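Local coordinates for protein pentalenene synthase (Streptomyces chartreusis NRRL 3882, PDB 6Q4S) that probably converts farnesyl diphosphate, with magnesium as cofactor, to the bicyclic sesquiterpenol 7-epi-alpha-eudesmol through a 1,10-cyclization, at residues Y58-S62 with A189-R194; W29-L35 with N71-L75. One frame throughout, in Å; residues are numbered along the deposited sequence. Where two conformers were deposited one is given.

Interaction 1 of 2, residues Y58-S62 with A189-R194; sequences YPHAS and AGERSR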
ATOM      1  N   TYR A  58      15.772   3.806 -16.950  1.00 27.84           N
ATOM      2  CA  TYR A  58      14.478   3.943 -17.643  1.00 30.70           C
ATOM      3  C   TYR A  58      14.741   4.340 -19.120  1.00 35.58           C
ATOM      4  O   TYR A  58      14.379   5.419 -19.548  1.00 31.68           O
ATOM      5  CB  TYR A  58      13.618   5.004 -16.949  1.00 31.67           C
ATOM      6  CG  TYR A  58      13.293   4.597 -15.512  1.00 28.71           C
ATOM      7  CD1 TYR A  58      12.587   3.432 -15.267  1.00 31.29           C
ATOM      8  CD2 TYR A  58      13.743   5.336 -14.448  1.00 31.88           C
ATOM      9  CE1 TYR A  58      12.350   2.998 -13.977  1.00 30.06           C
ATOM     10  CE2 TYR A  58      13.504   4.902 -13.149  1.00 33.53           C
ATOM     11  CZ  TYR A  58      12.839   3.739 -12.928  1.00 27.24           C
ATOM     12  OH  TYR A  58      12.532   3.278 -11.652  1.00 31.34           O
ATOM     13  N   PRO A  59      15.432   3.484 -19.867  1.00 32.95           N
ATOM     14  CA  PRO A  59      15.940   3.991 -21.176  1.00 37.81           C
ATOM     15  C   PRO A  59      14.891   4.228 -22.256  1.00 37.12           C
ATOM     16  O   PRO A  59      15.208   4.909 -23.240  1.00 40.80           O
ATOM     17  CB  PRO A  59      16.905   2.885 -21.610  1.00 36.86           C
ATOM     18  CG  PRO A  59      16.302   1.668 -20.997  1.00 36.75           C
ATOM     19  CD  PRO A  59      15.893   2.121 -19.616  1.00 35.77           C
ATOM     20  N   HIS A  60      13.682   3.691 -22.081  1.00 40.69           N
ATOM     21  CA  HIS A  60      12.593   3.821 -23.055  1.00 40.00           C
ATOM     22  C   HIS A  60      11.644   4.972 -22.799  1.00 42.39           C
ATOM     23  O   HIS A  60      10.663   5.041 -23.477  1.00 39.90           O
ATOM     24  CB  HIS A  60      11.802   2.542 -23.166  1.00 41.92           C
ATOM     25  CG  HIS A  60      12.609   1.377 -23.608  1.00 50.89           C
ATOM     26  ND1 HIS A  60      13.128   1.268 -24.879  1.00 50.10           N
ATOM     27  CD2 HIS A  60      12.962   0.243 -22.952  1.00 51.64           C
ATOM     28  CE1 HIS A  60      13.794   0.129 -24.974  1.00 51.51           C
ATOM     29  NE2 HIS A  60      13.683  -0.523 -23.827  1.00 48.12           N
ATOM     30  N   ALA A  61      11.943   5.863 -21.851  1.00 36.09           N
ATOM     31  CA  ALA A  61      10.998   6.871 -21.462  1.00 37.09           C
ATOM     32  C   ALA A  61      10.892   7.875 -22.586  1.00 41.90           C
ATOM     33  O   ALA A  61      11.924   8.223 -23.206  1.00 34.87           O
ATOM     34  CB  ALA A  61      11.469   7.566 -20.207  1.00 33.94           C
ATOM     35  N   SER A  62       9.682   8.417 -22.804  1.00 38.15           N
ATOM     36  CA  SER A  62       9.582   9.605 -23.624  1.00 36.11           C
ATOM     37  C   SER A  62      10.356  10.713 -22.969  1.00 40.45           C
ATOM     38  O   SER A  62      10.699  10.612 -21.762  1.00 34.60           O
ATOM     39  CB  SER A  62       8.132  10.031 -23.770  1.00 37.62           C
ATOM     40  OG  SER A  62       7.691  10.574 -22.552  1.00 36.07           O
ATOM     41  N   ALA A 189       8.297   1.070 -11.650  1.00 30.40           N
ATOM     42  CA  ALA A 189       8.156   2.249 -12.438  1.00 29.54           C
ATOM     43  C   ALA A 189       8.564   1.995 -13.902  1.00 36.78           C
ATOM     44  O   ALA A 189       8.341   2.873 -14.739  1.00 32.19           O
ATOM     45  CB  ALA A 189       8.985   3.376 -11.884  1.00 29.38           C
ATOM     46  N   GLY A 190       9.241   0.874 -14.194  1.00 28.97           N
ATOM     47  CA  GLY A 190       9.610   0.574 -15.553  1.00 33.22           C
ATOM     48  C   GLY A 190       8.383   0.465 -16.474  1.00 39.56           C
ATOM     49  O   GLY A 190       8.427   0.839 -17.658  1.00 37.88           O
ATOM     50  N   GLU A 191       7.300  -0.037 -15.910  1.00 34.49           N
ATOM     51  CA  GLU A 191       6.042  -0.222 -16.620  1.00 31.99           C
ATOM     52  C   GLU A 191       5.484   1.200 -16.952  1.00 33.21           C
ATOM     53  O   GLU A 191       5.109   1.469 -18.089  1.00 33.14           O
ATOM     54  CB  GLU A 191       5.059  -0.985 -15.728  1.00 31.02           C
ATOM     55  CG  GLU A 191       5.314  -2.461 -15.651  1.00 35.38           C
ATOM     56  CD  GLU A 191       4.705  -3.114 -14.426  1.00 34.49           C
ATOM     57  OE1 GLU A 191       3.596  -3.714 -14.482  1.00 34.72           O
ATOM     58  OE2 GLU A 191       5.335  -3.000 -13.368  1.00 36.50           O
ATOM     59  N   ARG A 192       5.520   2.131 -16.002  1.00 33.75           N
ATOM     60  CA  ARG A 192       5.119   3.507 -16.305  1.00 34.00           C
ATOM     61  C   ARG A 192       5.971   4.170 -17.389  1.00 36.02           C
ATOM     62  O   ARG A 192       5.409   4.864 -18.235  1.00 35.57           O
ATOM     63  CB  ARG A 192       5.087   4.376 -15.040  1.00 30.75           C
ATOM     64  CG  ARG A 192       4.968   5.881 -15.245  1.00 29.69           C
ATOM     65  CD  ARG A 192       3.614   6.132 -15.928  1.00 31.48           C
ATOM     66  NE  ARG A 192       3.408   7.562 -15.999  1.00 30.44           N
ATOM     67  CZ  ARG A 192       3.819   8.305 -17.023  1.00 34.44           C
ATOM     68  NH1 ARG A 192       4.467   7.747 -18.006  1.00 35.33           N
ATOM     69  NH2 ARG A 192       3.610   9.604 -17.069  1.00 30.86           N
ATOM     70  N   SER A 193       7.283   3.972 -17.324  0.50 31.90           N
ATOM     71  CA  SER A 193       8.230   4.619 -18.197  0.50 34.58           C
ATOM     72  C   SER A 193       8.108   4.187 -19.661  0.50 35.71           C
ATOM     73  O   SER A 193       8.316   4.997 -20.565  0.50 40.76           O
ATOM     74  CB  SER A 193       9.639   4.317 -17.722  0.50 36.21           C
ATOM     75  OG  SER A 193      10.558   4.787 -18.660  0.50 32.60           O
ATOM     76  N   ARG A 194       7.778   2.926 -19.872  1.00 33.54           N
ATOM     77  CA  ARG A 194       7.723   2.329 -21.163  1.00 39.75           C
ATOM     78  C   ARG A 194       6.314   2.095 -21.676  1.00 40.30           C
ATOM     79  O   ARG A 194       6.139   1.866 -22.857  1.00 43.72           O
ATOM     80  CB  ARG A 194       8.480   1.044 -21.119  1.00 38.98           C
ATOM     81  CG  ARG A 194       8.807   0.492 -22.506  1.00 46.18           C
ATOM     82  CD  ARG A 194       9.623  -0.778 -22.374  1.00 45.90           C
ATOM     83  NE  ARG A 194      10.051  -1.267 -23.670  1.00 50.23           N
ATOM     84  CZ  ARG A 194      10.814  -2.324 -23.869  1.00 49.91           C
ATOM     85  NH1 ARG A 194      11.287  -3.063 -22.862  1.00 50.38           N
ATOM     86  NH2 ARG A 194      11.106  -2.642 -25.106  1.00 54.51           N
TER
HETATM   87  O   HOH W   1       7.745   3.833 -24.674  1.00 61.57           O
HETATM   88  O   HOH W   2       7.478   7.331 -21.549  1.00 31.88           O
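His-60 and Arg-194 stack where a loop of the all-helical class I terpene synthase fold meets the end of helix 183-194. The loop joins helix 50-57 to helix 63-79 and makes a type I beta turn from Tyr-58 to Ala-61. The guanidinium of Arg-194 lies flat on the imidazole, with centres 3.7 Å apart and planes at 18°. NE2 of His-60 sits over the centre of the guanidinium. Arg-194 NE lies over the ring nearer its rim, 3.4 Å from His-60 CD2. CG anti to its own N (chi1 -165°) and a chain extended to NE carry the arginine alongside the histidine. Its NH1 makes a salt bridge with Glu-299 of helix 288-313, which helps fix the guanidinium over the ring.

Ser-193 points toward the loop. In the conformer given, its OG lies 3.3 Å from Ala-61 CB and also meets Tyr-58 CB; as a second conformer exists, this contact is less certain. The tyrosine ring runs back along the helix and meets Ser-193 CB and Gly-190 N obliquely. Tyr-58 OH rests on Ala-189 CB and is hydrogen-bonded to Ser-186 O, one turn earlier in helix 183-194.

The last carbonyls of the helix are met by water and a C-H group. One water bridges Arg-194 O and, weakly, His-60 O. A second water accepts from Ser-62 N at 2.8 Å and donates to Ser-193 O, which also takes a CA-H contact from Ala-61 CA at 3.4 Å.

Interaction 2 of 2, residues W29-L35 with N71-L75; sequences WVWEMRL and NWFSL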
ATOM      1  N   TRP A  29      13.963  22.447 -12.199  1.00 29.92           N
ATOM      2  CA  TRP A  29      12.901  21.959 -11.302  1.00 33.13           C
ATOM      3  C   TRP A  29      13.365  21.826  -9.849  1.00 31.40           C
ATOM      4  O   TRP A  29      12.636  22.218  -8.939  1.00 31.78           O
ATOM      5  CB  TRP A  29      12.345  20.684 -11.856  1.00 33.07           C
ATOM      6  CG  TRP A  29      11.179  20.048 -11.059  1.00 34.56           C
ATOM      7  CD1 TRP A  29       9.828  20.237 -11.278  1.00 36.93           C
ATOM      8  CD2 TRP A  29      11.279  19.064 -10.015  1.00 32.01           C
ATOM      9  NE1 TRP A  29       9.097  19.444 -10.411  1.00 33.87           N
ATOM     10  CE2 TRP A  29       9.954  18.694  -9.652  1.00 33.21           C
ATOM     11  CE3 TRP A  29      12.348  18.451  -9.370  1.00 32.34           C
ATOM     12  CZ2 TRP A  29       9.681  17.765  -8.626  1.00 34.60           C
ATOM     13  CZ3 TRP A  29      12.078  17.516  -8.322  1.00 35.59           C
ATOM     14  CH2 TRP A  29      10.752  17.198  -7.970  1.00 33.33           C
ATOM     15  N   VAL A  30      14.554  21.283  -9.594  1.00 32.32           N
ATOM     16  CA  VAL A  30      14.980  21.154  -8.196  1.00 36.14           C
ATOM     17  C   VAL A  30      15.023  22.510  -7.488  1.00 38.66           C
ATOM     18  O   VAL A  30      14.713  22.625  -6.276  1.00 33.10           O
ATOM     19  CB  VAL A  30      16.272  20.320  -7.909  1.00 36.24           C
ATOM     20  CG1 VAL A  30      16.168  18.940  -8.527  1.00 39.32           C
ATOM     21  CG2 VAL A  30      17.528  20.995  -8.348  1.00 44.23           C
ATOM     22  N   TRP A  31      15.414  23.544  -8.214  1.00 34.11           N
ATOM     23  CA  TRP A  31      15.256  24.926  -7.667  1.00 34.10           C
ATOM     24  C   TRP A  31      13.828  25.493  -7.540  1.00 31.18           C
ATOM     25  O   TRP A  31      13.457  26.111  -6.565  1.00 39.44           O
ATOM     26  CB  TRP A  31      16.076  25.916  -8.547  1.00 36.74           C
ATOM     27  CG  TRP A  31      17.496  25.868  -8.284  1.00 32.49           C
ATOM     28  CD1 TRP A  31      18.462  25.223  -9.013  1.00 37.45           C
ATOM     29  CD2 TRP A  31      18.158  26.522  -7.226  1.00 33.36           C
ATOM     30  NE1 TRP A  31      19.707  25.463  -8.463  1.00 36.42           N
ATOM     31  CE2 TRP A  31      19.530  26.241  -7.344  1.00 33.44           C
ATOM     32  CE3 TRP A  31      17.729  27.298  -6.160  1.00 37.44           C
ATOM     33  CZ2 TRP A  31      20.456  26.729  -6.456  1.00 37.90           C
ATOM     34  CZ3 TRP A  31      18.690  27.780  -5.257  1.00 39.67           C
ATOM     35  CH2 TRP A  31      20.009  27.490  -5.410  1.00 38.01           C
ATOM     36  N   GLU A  32      13.028  25.283  -8.533  1.00 34.67           N
ATOM     37  CA  GLU A  32      11.647  25.748  -8.530  1.00 36.87           C
ATOM     38  C   GLU A  32      10.921  25.100  -7.334  1.00 40.71           C
ATOM     39  O   GLU A  32      10.173  25.765  -6.637  1.00 34.95           O
ATOM     40  CB  GLU A  32      10.985  25.288  -9.830  1.00 40.66           C
ATOM     41  CG  GLU A  32       9.530  25.685 -10.017  1.00 47.30           C
ATOM     42  CD  GLU A  32       8.773  24.901 -11.052  1.00 52.13           C
ATOM     43  OE1 GLU A  32       9.405  24.287 -11.934  1.00 57.56           O
ATOM     44  OE2 GLU A  32       7.517  24.904 -10.991  1.00 54.14           O
ATOM     45  N   MET A  33      11.202  23.817  -7.064  1.00 34.82           N
ATOM     46  CA  MET A  33      10.487  23.109  -5.947  1.00 35.83           C
ATOM     47  C   MET A  33      11.176  23.287  -4.612  1.00 40.59           C
ATOM     48  O   MET A  33      10.754  22.728  -3.606  1.00 36.38           O
ATOM     49  CB  MET A  33      10.344  21.627  -6.295  1.00 39.55           C
ATOM     50  CG  MET A  33       9.646  21.368  -7.597  1.00 39.31           C
ATOM     51  SD  MET A  33       8.052  22.186  -7.744  1.00 45.69           S
ATOM     52  CE  MET A  33       7.144  21.115  -6.597  1.00 44.46           C
ATOM     53  N   ARG A  34      12.264  24.056  -4.581  1.00 37.50           N
ATOM     54  CA  ARG A  34      12.942  24.436  -3.358  1.00 40.12           C
ATOM     55  C   ARG A  34      13.569  23.245  -2.637  1.00 40.40           C
ATOM     56  O   ARG A  34      13.806  23.314  -1.434  1.00 40.04           O
ATOM     57  CB  ARG A  34      12.040  25.281  -2.438  1.00 50.42           C
ATOM     58  CG  ARG A  34      11.427  26.478  -3.141  1.00 52.82           C
ATOM     59  CD  ARG A  34      10.159  27.017  -2.496  1.00 64.82           C
ATOM     60  NE  ARG A  34      10.365  28.339  -1.903  1.00 84.83           N
ATOM     61  CZ  ARG A  34      10.578  29.497  -2.567  1.00 86.96           C
ATOM     62  NH1 ARG A  34      10.640  29.561  -3.904  1.00 82.58           N
ATOM     63  NH2 ARG A  34      10.737  30.623  -1.870  1.00 81.13           N
ATOM     64  N   LEU A  35      13.939  22.221  -3.411  1.00 36.03           N
ATOM     65  CA  LEU A  35      14.636  21.026  -2.892  1.00 37.01           C
ATOM     66  C   LEU A  35      16.085  21.284  -2.595  1.00 40.98           C
ATOM     67  O   LEU A  35      16.665  20.592  -1.778  1.00 39.83           O
ATOM     68  CB  LEU A  35      14.501  19.859  -3.866  1.00 38.60           C
ATOM     69  CG  LEU A  35      13.033  19.476  -4.057  1.00 39.22           C
ATOM     70  CD1 LEU A  35      12.896  18.440  -5.137  1.00 42.32           C
ATOM     71  CD2 LEU A  35      12.466  18.963  -2.722  1.00 43.18           C
ATOM     72  N   ASN A  71      13.026  13.823 -11.791  1.00 31.14           N
ATOM     73  CA  ASN A  71      12.539  14.573 -10.679  1.00 31.48           C
ATOM     74  C   ASN A  71      12.301  13.577  -9.447  1.00 29.71           C
ATOM     75  O   ASN A  71      12.721  13.839  -8.309  1.00 31.01           O
ATOM     76  CB  ASN A  71      11.255  15.342 -11.066  1.00 30.19           C
ATOM     77  CG  ASN A  71      11.498  16.439 -12.101  1.00 28.37           C
ATOM     78  OD1 ASN A  71      12.624  16.917 -12.302  1.00 27.23           O
ATOM     79  ND2 ASN A  71      10.398  16.939 -12.646  1.00 28.48           N
ATOM     80  N   TRP A  72      11.575  12.534  -9.708  1.00 31.56           N
ATOM     81  CA  TRP A  72      11.357  11.466  -8.726  1.00 37.72           C
ATOM     82  C   TRP A  72      12.634  10.904  -8.106  1.00 38.39           C
ATOM     83  O   TRP A  72      12.795  10.927  -6.894  1.00 35.62           O
ATOM     84  CB  TRP A  72      10.652  10.364  -9.392  1.00 37.71           C
ATOM     85  CG  TRP A  72      10.298   9.247  -8.528  1.00 34.47           C
ATOM     86  CD1 TRP A  72       9.802   9.289  -7.266  1.00 40.20           C
ATOM     87  CD2 TRP A  72      10.403   7.907  -8.877  1.00 36.25           C
ATOM     88  NE1 TRP A  72       9.571   8.022  -6.798  1.00 34.10           N
ATOM     89  CE2 TRP A  72       9.956   7.143  -7.764  1.00 36.13           C
ATOM     90  CE3 TRP A  72      10.865   7.247 -10.010  1.00 34.76           C
ATOM     91  CZ2 TRP A  72       9.869   5.760  -7.812  1.00 38.33           C
ATOM     92  CZ3 TRP A  72      10.822   5.907 -10.044  1.00 35.22           C
ATOM     93  CH2 TRP A  72      10.328   5.158  -8.954  1.00 40.05           C
ATOM     94  N   PHE A  73      13.557  10.477  -8.960  1.00 38.34           N
ATOM     95  CA  PHE A  73      14.876  10.094  -8.538  1.00 46.31           C
ATOM     96  C   PHE A  73      15.466  11.060  -7.513  1.00 43.35           C
ATOM     97  O   PHE A  73      16.047  10.626  -6.550  1.00 39.77           O
ATOM     98  CB  PHE A  73      15.844  10.053  -9.718  1.00 46.16           C
ATOM     99  CG  PHE A  73      16.384   8.717 -10.037  1.00 44.82           C
ATOM    100  CD1 PHE A  73      17.586   8.320  -9.518  1.00 49.89           C
ATOM    101  CD2 PHE A  73      15.757   7.891 -10.956  1.00 53.18           C
ATOM    102  CE1 PHE A  73      18.126   7.096  -9.845  1.00 48.00           C
ATOM    103  CE2 PHE A  73      16.322   6.673 -11.339  1.00 43.58           C
ATOM    104  CZ  PHE A  73      17.480   6.271 -10.765  1.00 44.97           C
ATOM    105  N   SER A  74      15.378  12.362  -7.755  1.00 35.42           N
ATOM    106  CA  SER A  74      15.964  13.286  -6.869  1.00 39.29           C
ATOM    107  C   SER A  74      15.337  13.267  -5.452  1.00 41.29           C
ATOM    108  O   SER A  74      16.045  13.629  -4.502  1.00 39.03           O
ATOM    109  CB  SER A  74      15.947  14.737  -7.422  1.00 42.43           C
ATOM    110  OG  SER A  74      14.655  15.304  -7.435  1.00 40.56           O
ATOM    111  N   LEU A  75      14.040  12.913  -5.349  1.00 41.80           N
ATOM    112  CA  LEU A  75      13.272  13.017  -4.088  1.00 42.74           C
ATOM    113  C   LEU A  75      13.869  12.123  -3.052  1.00 41.22           C
ATOM    114  O   LEU A  75      14.171  12.570  -1.963  1.00 41.25           O
ATOM    115  CB  LEU A  75      11.765  12.673  -4.247  1.00 38.65           C
ATOM    116  CG  LEU A  75      11.096  13.719  -5.092  1.00 37.85           C
ATOM    117  CD1 LEU A  75       9.635  13.449  -5.335  1.00 38.54           C
ATOM    118  CD2 LEU A  75      11.315  15.089  -4.514  1.00 41.50           C
TER
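Trp-29 lays one face of its indole on the side chain of Asn-71. The amide is stacked on the ring system, with planes 8° apart and Asn-71 CG over the centre. Asn-71 CB makes a CH-pi contact 3.5 Å from the centroid of the six-membered ring, only 6° off its normal. OD1 of Asn-71 comes within 3.3 Å of Trp-29 CE3, while ND2 lies over the pyrrole side. The indole is brought across by chi1 of -178°, which sets CG anti to the backbone N.

The far edge of the indole meets Ser-74 and Leu-75. Ser-74 OG is near the ring plane, 3.5 Å from Trp-29 CZ3. The Ser-74 OG donates to Asn-71 O at 2.6 Å, a bond inside helix 63-79. Leu-75 CD2 also packs at this edge and meets Leu-35 CD1 at 3.8 Å.

Further out, Met-33 CG lies over the opposite face, toward its rim, so the ring has Met-33 on one side and Asn-71 on the other. Trp-29 NE1 is hydrogen-bonded to Glu-125, and Asn-71 OD1 to His-26; these bonds help fix how both flat groups are turned. An alanine in place of Trp-29 would probably open a gap over the Asn-71 amide and leave Glu-125 without its indole N-H partner.

Arg-34, with positive phi, ends helix 19-32 in a Schellman motif. Leu-35 follows, its O accepting from Gln-82 of the DDXXD motif. The arrangement is interhelical packing of the class I terpene synthase alpha-helical fold, on the helix that leads toward the aspartate-rich, probably magnesium-binding motif.

Overall arrangement
Interactions 1 and 2 share helix 63-79. The 58-62 loop leads into its start, and residues 71-75 lie farther along it. Their centres are about 19 Å apart. They touch through Trp-72 and Phe-73: the former meets Tyr-58 and Ala-189, the latter Tyr-58. Interaction 2 is buried in all its touching residues and joins helix 19-32 and the turn after it to helix 63-79, through stacked flat groups and leucines. Interaction 1 is buried at its tyrosine end but reaches the surface at the other, where charge and bridging waters take part. It lies away from the probable metal and substrate sites, while the Leu-75 side chain is about 10 Å from that of Asp-80, a probable magnesium ligand.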